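Local coordinates for cytochrome c-552/4 domain-containing protein (Ignicoccus hospitalis KIN4/I, PDB 4QO5) that binds eight c-type hemes as a membrane-associated octaheme cytochrome, and probably serves in electron transfer, although its physiological role is not established, at residues G497-Q500 and L501-I505. Numbering follows the deposited sequence.
Sequences GWYQ and LTKDI
The Lys503 side chain lies beside that of Gln500, pointing the same way, and passes obliquely across Tyr499 in the first two turns of the C-terminal helix 498-520, for which Gly497 is the N-cap residue. Its CB lies 3.2 Å from Tyr499 O, the same carbonyl that accepts the Lys503 backbone N-H. CG stands anti to the backbone N (chi1 -180°) and the chain stays extended beyond it, which carries CD to 3.9 Å from Tyr499 CE2 and 4.1 Å from Gln500 OE1. At the tip, NZ donates to a water that in turn donates to Gln500 OE1, 2.6 Å from the water oxygen; the same NZ forms a salt bridge with Glu471 OE2 of the second subunit. That carboxylate is hydrogen-bonded to Tyr499 OH as well, so one acidic group joins two side chains one turn apart across the subunit interface. The bend of Gln500 at chi2 (-69°) turns its amide forward along the helix, so that OE1 lies near Lys503; NE2 reaches the edge of the Tyr499 ring, in its plane, and bonds to Phe494 O.

The helical character rests on four successive i to i+4 bonds, from Leu501 N to Gly497 O through Asp504 N to Gln500 O; the straightest, at 173°, runs from Thr502 N to Trp498 O. On the flank facing helix 413-447, Trp498 and Leu501 point the same way, and the indole NE1 bonds to Gln426 of that helix. Thr502 faces the second subunit, its OG1 bonding to Ser146 O there, while its methyl CG2 lies near the plane of the indole at the ring edge, 4.4 Å from Trp498 CE3. The closest approach of the Trp498 and Leu501 side chains is CZ3 to CD2, at 3.8 Å.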
ATOM      1  N   GLY A 497       0.577  14.698  -1.964  1.00 22.19           N
ATOM      2  CA  GLY A 497      -0.338  15.808  -2.209  1.00 17.32           C
ATOM      3  C   GLY A 497       0.222  17.183  -1.920  1.00 20.06           C
ATOM      4  O   GLY A 497       1.351  17.477  -2.304  1.00 21.12           O
ATOM      5  N   TRP A 498      -0.573  18.036  -1.261  1.00 22.86           N
ATOM      6  CA  TRP A 498      -0.195  19.438  -1.082  1.00 20.09           C
ATOM      7  C   TRP A 498       1.165  19.632  -0.436  1.00 20.02           C
ATOM      8  O   TRP A 498       1.929  20.511  -0.838  1.00 22.29           O
ATOM      9  CB  TRP A 498      -1.270  20.235  -0.311  1.00 20.25           C
ATOM     10  CG  TRP A 498      -2.336  20.737  -1.233  1.00 18.91           C
ATOM     11  CD1 TRP A 498      -3.641  20.333  -1.285  1.00 18.69           C
ATOM     12  CD2 TRP A 498      -2.172  21.701  -2.275  1.00 19.22           C
ATOM     13  NE1 TRP A 498      -4.304  21.006  -2.284  1.00 21.74           N
ATOM     14  CE2 TRP A 498      -3.418  21.843  -2.913  1.00 20.82           C
ATOM     15  CE3 TRP A 498      -1.087  22.456  -2.736  1.00 26.62           C
ATOM     16  CZ2 TRP A 498      -3.615  22.708  -3.995  1.00 27.73           C
ATOM     17  CZ3 TRP A 498      -1.288  23.323  -3.810  1.00 26.89           C
ATOM     18  CH2 TRP A 498      -2.539  23.440  -4.422  1.00 26.59           C
ATOM     19  N   TYR A 499       1.468  18.823   0.575  1.00 21.54           N
ATOM     20  CA  TYR A 499       2.739  18.958   1.258  1.00 25.41           C
ATOM     21  C   TYR A 499       3.879  18.698   0.274  1.00 23.38           C
ATOM     22  O   TYR A 499       4.867  19.437   0.238  1.00 22.11           O
ATOM     23  CB  TYR A 499       2.836  18.024   2.479  1.00 21.94           C
ATOM     24  CG  TYR A 499       4.241  18.000   3.022  1.00 25.35           C
ATOM     25  CD1 TYR A 499       4.675  18.953   3.942  1.00 25.90           C
ATOM     26  CD2 TYR A 499       5.150  17.049   2.577  1.00 24.95           C
ATOM     27  CE1 TYR A 499       5.979  18.945   4.400  1.00 30.91           C
ATOM     28  CE2 TYR A 499       6.440  17.039   3.020  1.00 26.88           C
ATOM     29  CZ  TYR A 499       6.854  17.978   3.931  1.00 32.07           C
ATOM     30  OH  TYR A 499       8.159  17.932   4.358  1.00 33.09           O
ATOM     31  N   GLN A 500       3.735  17.653  -0.533  1.00 21.23           N
ATOM     32  CA  GLN A 500       4.792  17.298  -1.480  1.00 22.59           C
ATOM     33  C   GLN A 500       4.935  18.355  -2.563  1.00 24.03           C
ATOM     34  O   GLN A 500       6.053  18.679  -2.988  1.00 23.90           O
ATOM     35  CB  GLN A 500       4.544  15.922  -2.099  1.00 25.74           C
ATOM     36  CG  GLN A 500       4.553  14.790  -1.079  1.00 22.01           C
ATOM     37  CD  GLN A 500       5.938  14.526  -0.502  1.00 25.80           C
ATOM     38  OE1 GLN A 500       6.952  14.926  -1.076  1.00 29.05           O
ATOM     39  NE2 GLN A 500       5.980  13.875   0.651  1.00 25.90           N
ATOM     40  N   LEU A 501       3.801  18.902  -2.998  1.00 21.73           N
ATOM     41  CA  LEU A 501       3.816  19.901  -4.062  1.00 22.29           C
ATOM     42  C   LEU A 501       4.522  21.172  -3.576  1.00 29.66           C
ATOM     43  O   LEU A 501       5.390  21.708  -4.263  1.00 23.98           O
ATOM     44  CB  LEU A 501       2.391  20.212  -4.527  1.00 22.99           C
ATOM     45  CG  LEU A 501       2.184  21.246  -5.635  1.00 26.38           C
ATOM     46  CD1 LEU A 501       3.151  21.006  -6.774  1.00 25.52           C
ATOM     47  CD2 LEU A 501       0.745  21.185  -6.147  1.00 26.30           C
ATOM     48  N   THR A 502       4.165  21.650  -2.384  1.00 26.27           N
ATOM     49  CA  THR A 502       4.820  22.839  -1.862  1.00 21.61           C
ATOM     50  C   THR A 502       6.294  22.570  -1.521  1.00 24.45           C
ATOM     51  O   THR A 502       7.145  23.457  -1.653  1.00 28.23           O
ATOM     52  CB  THR A 502       4.055  23.434  -0.647  1.00 26.71           C
ATOM     53  OG1 THR A 502       3.857  22.413   0.335  1.00 26.43           O
ATOM     54  CG2 THR A 502       2.688  23.986  -1.101  1.00 28.35           C
ATOM     55  N   LYS A 503       6.603  21.353  -1.081  1.00 23.44           N
ATOM     56  CA  LYS A 503       7.997  20.962  -0.881  1.00 27.08           C
ATOM     57  C   LYS A 503       8.774  20.992  -2.206  1.00 28.04           C
ATOM     58  O   LYS A 503       9.908  21.483  -2.277  1.00 25.27           O
ATOM     59  CB  LYS A 503       8.075  19.563  -0.265  1.00 24.14           C
ATOM     60  CG  LYS A 503       9.489  19.076  -0.014  1.00 26.38           C
ATOM     61  CD  LYS A 503       9.471  17.684   0.593  1.00 29.99           C
ATOM     62  CE  LYS A 503      10.833  17.029   0.504  1.00 36.77           C
ATOM     63  NZ  LYS A 503      10.799  15.622   0.997  1.00 42.66           N
ATOM     64  N   ASP A 504       8.150  20.479  -3.258  1.00 23.81           N
ATOM     65  CA  ASP A 504       8.789  20.447  -4.571  1.00 24.06           C
ATOM     66  C   ASP A 504       9.115  21.856  -5.080  1.00 25.99           C
ATOM     67  O   ASP A 504      10.214  22.102  -5.573  1.00 29.28           O
ATOM     68  CB  ASP A 504       7.895  19.719  -5.566  1.00 24.17           C
ATOM     69  CG  ASP A 504       8.649  19.249  -6.789  1.00 34.05           C
ATOM     70  OD1 ASP A 504       9.889  19.120  -6.721  1.00 39.56           O
ATOM     71  OD2 ASP A 504       7.994  19.002  -7.817  1.00 30.40           O
ATOM     72  N   ILE A 505       8.163  22.779  -4.944  1.00 24.86           N
ATOM     73  CA  ILE A 505       8.394  24.177  -5.294  1.00 25.73           C
ATOM     74  C   ILE A 505       9.620  24.722  -4.577  1.00 27.14           C
ATOM     75  O   ILE A 505      10.507  25.318  -5.190  1.00 27.46           O
ATOM     76  CB  ILE A 505       7.162  25.052  -4.972  1.00 28.90           C
ATOM     77  CG1 ILE A 505       6.007  24.694  -5.922  1.00 29.77           C
ATOM     78  CG2 ILE A 505       7.511  26.532  -5.089  1.00 30.50           C
ATOM     79  CD1 ILE A 505       4.663  25.319  -5.534  1.00 30.51           C
TER
HETATM   80  O   HOH W   1       9.441  14.142  -1.082  1.00 43.27           O